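PDB 1FFV: cutm, flavoprotein of carbon monoxide dehydrogenase from Hydrogenophaga pseudoflava, which binds flavin-adenine dinucleotide and, as the flavoprotein subunit of carbon monoxide dehydrogenase, probably relays electrons from the iron-sulfur clusters to an external acceptor. Local coordinates for residues Leu91-Glu96 and Pro173-Gly178; Cys198-Arg203 and Ser210-Ala215. All coordinates share one frame; numbering follows the deposited sequence.

Contacts 1 and 2 follow one another along the chain, the first closing before the second opens, and their centres are about 12 Å apart. Contact 1 belongs to the FAD-binding part of the protein and contact 2 to the C-terminal part, so where they meet, these two regions pack together. The junction is mainly apolar: Leu-93 CD1 of contact 1 lies 3.7 Å from Val-201 CG2 of contact 2, and the Phe-175 ring reaches the same methyl, CZ to CG2 4.2 Å. Neither contact lines the flavin site directly, the side chains of Leu-93 and Ala-199 being about 13 Å and 12 Å from the bound FAD.

Contact 1: Leu91-Glu96 and Pro173-Gly178; sequences LPLLAE and PAFAQG
The backbone of Leu-91, at the N-cap of the helix that begins with Pro-92, comes nearest the irregular chain of Pro-173 to Gly-178 at Phe-175, with 5.9 Å between the CA atoms of Leu-91 and Phe-175. From there the phenylalanine side chain reaches in, and its ring is gripped by three consecutive residues, each in a different way. Leu-91 presents its backbone carbon to one face: CA stands 4.2 Å from the centroid of the Phe-175 ring and 4° off the normal, a CH-pi contact almost exactly over the middle. Pro-92 approaches obliquely, its CD 3.6 Å from Phe-175 CD2, with CG close behind. Leu-93 meets the far end of the ring at its edge, CB lying 3.7 Å from Phe-175 CZ. The ring thus seats the linker between strand 166-173 of the FAD-binding part and strand 180-186 of the C-terminal part on the first turn of helix 92-97; Trp-181 of the latter strand also touches Pro-92 and Leu-93. Leu-91 adds a second hold with its side chain. Its chi1 (-48°) sets CG anti to the carbonyl carbon, and chi2 (173°) then carries the CD2 branch to the linker, 3.4 Å from Pro-173 O and 3.9 Å from Phe-175 CD1. An alanine in place of Phe-175 would remove the whole ring, and would probably leave Leu-91 CA without the face it rests on, open a gap beside Pro-92 and Leu-93, and leave the linker less firmly held against the helix start. Ala-174 pairs by a backbone hydrogen bond with Ser-68, and Phe-175 with Arg-90, which also hold the linker, while Val-132 packs against both Leu-93 and Phe-175.

Contact 2: Cys198-Arg203 and Ser210-Ala215; sequences CAVVMR and SHIRIA
Arg-203 lays its guanidinium flat on the ring of His-211, on the sheet face shared with Val-201 and Arg-213, the planes 13° apart and the centres 3.6 Å from each other. The chain of Arg-203 bends at chi3 (-109°), bringing NH2 over the ring, 3.2 Å from His-211 ND1; the angle is poor for a hydrogen bond, so stacking carries the pair. In the guanidinium plane, NH1 of Arg-203 meets a water at 3.0 Å, which is weakly bonded to Ser-210 OG. Ser-210 and His-211 both stand opposite Arg-203, a classic beta bulge: Arg-203 O receives Ser-210 N at 2.9 Å and, weakly, His-211 N, while Arg-203 N donates to His-211 O. Beyond it the antiparallel hairpin is regular, with hydrogen-bonded pairs Val-201/Arg-213 and Ala-199/Ala-215. On the face of Val-200, Met-202 and Ile-214, Ile-212 turns CD1 back across the strands, 3.6 Å from Met-202 CB and 4.0 Å from Val-200 CG1. Cys-198 SG touches Ile-214 CG2 (4.0 Å). Arg-213 NH1 donates to Ile-212 O (2.9 Å) from above the carbonyl plane, and NH2 forms a salt bridge with Glu-133; His-211 CE1 lies over one face of this guanidinium, toward the rim. The hairpin fills the middle of a four-stranded antiparallel sheet, flanked by strands 180-186 and 224-225; helix 264-285 packs on Cys-198, Val-200 and Met-202, and helix 125-131 covers Ala-199, Val-201 and Ala-215.

Contact 1: Leu91-Glu96 and Pro173-Gly178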
loop_
_atom_site.group_PDB
_atom_site.type_symbol
_atom_site.label_atom_id
_atom_site.label_comp_id
_atom_site.label_asym_id
_atom_site.label_seq_id
_atom_site.Cartn_x
_atom_site.Cartn_y
_atom_site.Cartn_z
ATOM N N LEU C 91 -47.173 36.628 -4.787
ATOM C CA LEU C 91 -47.118 36.185 -3.392
ATOM C C LEU C 91 -45.715 36.412 -2.847
ATOM O O LEU C 91 -45.038 35.464 -2.439
ATOM C CB LEU C 91 -47.444 34.689 -3.298
ATOM C CG LEU C 91 -48.674 34.160 -4.040
ATOM C CD1 LEU C 91 -48.723 32.642 -3.960
ATOM C CD2 LEU C 91 -49.938 34.786 -3.468
ATOM N N PRO C 92 -45.251 37.673 -2.834
ATOM C CA PRO C 92 -43.907 37.995 -2.335
ATOM C C PRO C 92 -43.541 37.379 -0.988
ATOM O O PRO C 92 -42.369 37.080 -0.741
ATOM C CB PRO C 92 -43.911 39.527 -2.291
ATOM C CG PRO C 92 -45.378 39.883 -2.215
ATOM C CD PRO C 92 -45.994 38.902 -3.158
ATOM N N LEU C 93 -44.546 37.157 -0.140
ATOM C CA LEU C 93 -44.337 36.561 1.183
ATOM C C LEU C 93 -43.714 35.171 1.087
ATOM O O LEU C 93 -42.747 34.875 1.782
ATOM C CB LEU C 93 -45.665 36.430 1.929
ATOM C CG LEU C 93 -45.738 36.471 3.460
ATOM C CD1 LEU C 93 -46.952 35.672 3.907
ATOM C CD2 LEU C 93 -44.498 35.940 4.137
ATOM N N LEU C 94 -44.291 34.313 0.248
ATOM C CA LEU C 94 -43.797 32.945 0.103
ATOM C C LEU C 94 -42.378 32.881 -0.440
ATOM O O LEU C 94 -41.558 32.094 0.039
ATOM C CB LEU C 94 -44.736 32.115 -0.773
ATOM C CG LEU C 94 -46.165 31.923 -0.255
ATOM C CD1 LEU C 94 -46.878 30.886 -1.111
ATOM C CD2 LEU C 94 -46.150 31.484 1.208
ATOM N N ALA C 95 -42.083 33.749 -1.403
ATOM C CA ALA C 95 -40.766 33.796 -2.024
ATOM C C ALA C 95 -39.678 34.211 -1.033
ATOM O O ALA C 95 -38.601 33.616 -0.996
ATOM C CB ALA C 95 -40.786 34.738 -3.222
ATOM N N GLU C 96 -39.969 35.212 -0.213
ATOM C CA GLU C 96 -38.996 35.692 0.762
ATOM C C GLU C 96 -38.862 34.789 1.977
ATOM O O GLU C 96 -37.760 34.556 2.460
ATOM C CB GLU C 96 -39.342 37.118 1.202
ATOM C CG GLU C 96 -38.989 38.180 0.172
ATOM C CD GLU C 96 -37.491 38.234 -0.117
ATOM O OE1 GLU C 96 -36.705 38.579 0.803
ATOM O OE2 GLU C 96 -37.106 37.932 -1.270
ATOM N N PRO C 173 -54.830 32.773 -3.129
ATOM C CA PRO C 173 -55.246 34.013 -3.790
ATOM C C PRO C 173 -54.083 34.981 -3.941
ATOM O O PRO C 173 -53.284 35.157 -3.024
ATOM C CB PRO C 173 -56.338 34.555 -2.858
ATOM C CG PRO C 173 -56.047 33.921 -1.540
ATOM C CD PRO C 173 -55.630 32.528 -1.917
ATOM N N ALA C 174 -53.946 35.545 -5.132
ATOM C CA ALA C 174 -52.882 36.501 -5.395
ATOM C C ALA C 174 -53.077 37.709 -4.490
ATOM O O ALA C 174 -54.208 38.119 -4.220
ATOM C CB ALA C 174 -52.905 36.928 -6.859
ATOM N N PHE C 175 -51.974 38.237 -3.976
ATOM C CA PHE C 175 -52.027 39.401 -3.107
ATOM C C PHE C 175 -52.646 40.555 -3.878
ATOM O O PHE C 175 -52.286 40.804 -5.033
ATOM C CB PHE C 175 -50.614 39.821 -2.676
ATOM C CG PHE C 175 -50.030 38.997 -1.558
ATOM C CD1 PHE C 175 -50.665 37.842 -1.100
ATOM C CD2 PHE C 175 -48.826 39.381 -0.967
ATOM C CE1 PHE C 175 -50.104 37.086 -0.072
ATOM C CE2 PHE C 175 -48.263 38.631 0.059
ATOM C CZ PHE C 175 -48.900 37.482 0.508
ATOM N N ALA C 176 -53.596 41.241 -3.255
ATOM C CA ALA C 176 -54.211 42.396 -3.891
ATOM C C ALA C 176 -53.147 43.497 -3.834
ATOM O O ALA C 176 -52.341 43.529 -2.900
ATOM C CB ALA C 176 -55.465 42.816 -3.136
ATOM N N GLN C 177 -53.105 44.356 -4.852
ATOM C CA GLN C 177 -52.125 45.447 -4.901
ATOM C C GLN C 177 -52.072 46.255 -3.594
ATOM O O GLN C 177 -53.100 46.728 -3.094
ATOM C CB GLN C 177 -52.419 46.370 -6.094
ATOM N N GLY C 178 -50.870 46.379 -3.035
ATOM C CA GLY C 178 -50.692 47.115 -1.795
ATOM C C GLY C 178 -50.750 46.258 -0.537
ATOM O O GLY C 178 -50.771 46.786 0.579
#

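Contact 2: Cys198-Arg203 and Ser210-Ala215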
loop_
_atom_site.group_PDB
_atom_site.type_symbol
_atom_site.label_atom_id
_atom_site.label_comp_id
_atom_site.label_asym_id
_atom_site.label_seq_id
_atom_site.Cartn_x
_atom_site.Cartn_y
_atom_site.Cartn_z
ATOM N N CYS C 198 -43.746 34.190 13.286
ATOM C CA CYS C 198 -45.056 34.766 13.022
ATOM C C CYS C 198 -45.192 35.237 11.588
ATOM O O CYS C 198 -44.377 36.024 11.092
ATOM C CB CYS C 198 -45.365 35.926 13.967
ATOM S SG CYS C 198 -46.893 36.843 13.529
ATOM N N ALA C 199 -46.222 34.723 10.921
ATOM C CA ALA C 199 -46.526 35.085 9.544
ATOM C C ALA C 199 -47.704 36.057 9.568
ATOM O O ALA C 199 -48.677 35.848 10.300
ATOM C CB ALA C 199 -46.881 33.840 8.732
ATOM N N VAL C 200 -47.597 37.120 8.774
ATOM C CA VAL C 200 -48.637 38.140 8.688
ATOM C C VAL C 200 -48.883 38.625 7.259
ATOM O O VAL C 200 -47.948 38.809 6.480
ATOM C CB VAL C 200 -48.263 39.398 9.528
ATOM C CG1 VAL C 200 -49.141 40.590 9.128
ATOM C CG2 VAL C 200 -48.429 39.126 11.009
ATOM N N VAL C 201 -50.159 38.811 6.931
ATOM C CA VAL C 201 -50.576 39.364 5.647
ATOM C C VAL C 201 -51.631 40.387 6.056
ATOM O O VAL C 201 -52.527 40.071 6.847
ATOM C CB VAL C 201 -51.223 38.317 4.707
ATOM C CG1 VAL C 201 -51.620 38.981 3.396
ATOM C CG2 VAL C 201 -50.260 37.170 4.428
ATOM N N MET C 202 -51.487 41.625 5.589
ATOM C CA MET C 202 -52.446 42.668 5.938
ATOM C C MET C 202 -52.674 43.712 4.848
ATOM O O MET C 202 -51.828 43.923 3.975
ATOM C CB MET C 202 -52.041 43.375 7.246
ATOM C CG MET C 202 -50.921 44.402 7.120
ATOM S SD MET C 202 -50.504 45.214 8.703
ATOM C CE MET C 202 -51.671 46.413 8.754
ATOM N N ARG C 203 -53.846 44.330 4.892
ATOM C CA ARG C 203 -54.210 45.375 3.948
ATOM C C ARG C 203 -54.538 46.625 4.744
ATOM O O ARG C 203 -54.991 46.554 5.889
ATOM C CB ARG C 203 -55.394 44.961 3.070
ATOM C CG ARG C 203 -54.997 44.256 1.782
ATOM C CD ARG C 203 -56.223 43.835 0.979
ATOM N NE ARG C 203 -56.392 42.385 1.003
ATOM C CZ ARG C 203 -57.531 41.751 1.266
ATOM N NH1 ARG C 203 -58.643 42.425 1.528
ATOM N NH2 ARG C 203 -57.537 40.427 1.314
ATOM N N SER C 210 -57.471 47.168 7.190
ATOM C CA SER C 210 -58.669 46.696 6.493
ATOM C C SER C 210 -58.731 45.176 6.288
ATOM O O SER C 210 -59.799 44.627 6.001
ATOM C CB SER C 210 -58.825 47.418 5.149
ATOM O OG SER C 210 -57.697 47.224 4.314
ATOM N N HIS C 211 -57.589 44.509 6.438
ATOM C CA HIS C 211 -57.490 43.058 6.284
ATOM C C HIS C 211 -56.318 42.549 7.124
ATOM O O HIS C 211 -55.234 43.138 7.102
ATOM C CB HIS C 211 -57.285 42.702 4.807
ATOM C CG HIS C 211 -56.899 41.275 4.569
ATOM N ND1 HIS C 211 -57.825 40.255 4.500
ATOM C CD2 HIS C 211 -55.691 40.698 4.375
ATOM C CE1 HIS C 211 -57.202 39.113 4.276
ATOM N NE2 HIS C 211 -55.907 39.355 4.196
ATOM N N ILE C 212 -56.518 41.441 7.840
ATOM C CA ILE C 212 -55.454 40.907 8.681
ATOM C C ILE C 212 -55.481 39.388 8.918
ATOM O O ILE C 212 -56.518 38.805 9.237
ATOM C CB ILE C 212 -55.411 41.665 10.051
ATOM C CG1 ILE C 212 -54.191 41.245 10.877
ATOM C CG2 ILE C 212 -56.701 41.442 10.827
ATOM C CD1 ILE C 212 -52.863 41.629 10.258
ATOM N N ARG C 213 -54.322 38.761 8.718
ATOM C CA ARG C 213 -54.127 37.327 8.931
ATOM C C ARG C 213 -52.871 37.191 9.774
ATOM O O ARG C 213 -51.801 37.648 9.365
ATOM C CB ARG C 213 -53.871 36.576 7.621
ATOM C CG ARG C 213 -55.080 35.968 6.916
ATOM C CD ARG C 213 -56.263 35.666 7.813
ATOM N NE ARG C 213 -57.452 35.457 6.991
ATOM C CZ ARG C 213 -58.463 36.320 6.892
ATOM N NH1 ARG C 213 -58.448 37.454 7.585
ATOM N NH2 ARG C 213 -59.449 36.089 6.031
ATOM N N ILE C 214 -52.999 36.558 10.938
ATOM C CA ILE C 214 -51.862 36.350 11.828
ATOM C C ILE C 214 -51.740 34.862 12.142
ATOM O O ILE C 214 -52.708 34.240 12.580
ATOM C CB ILE C 214 -52.025 37.129 13.160
ATOM C CG1 ILE C 214 -52.183 38.628 12.892
ATOM C CG2 ILE C 214 -50.821 36.892 14.057
ATOM C CD1 ILE C 214 -52.543 39.440 14.119
ATOM N N ALA C 215 -50.554 34.298 11.912
ATOM C CA ALA C 215 -50.302 32.883 12.173
ATOM C C ALA C 215 -48.978 32.689 12.924
ATOM O O ALA C 215 -48.001 33.410 12.687
ATOM C CB ALA C 215 -50.325 32.085 10.877
HETATM O O HOH W 1 -59.468 45.240 2.243
#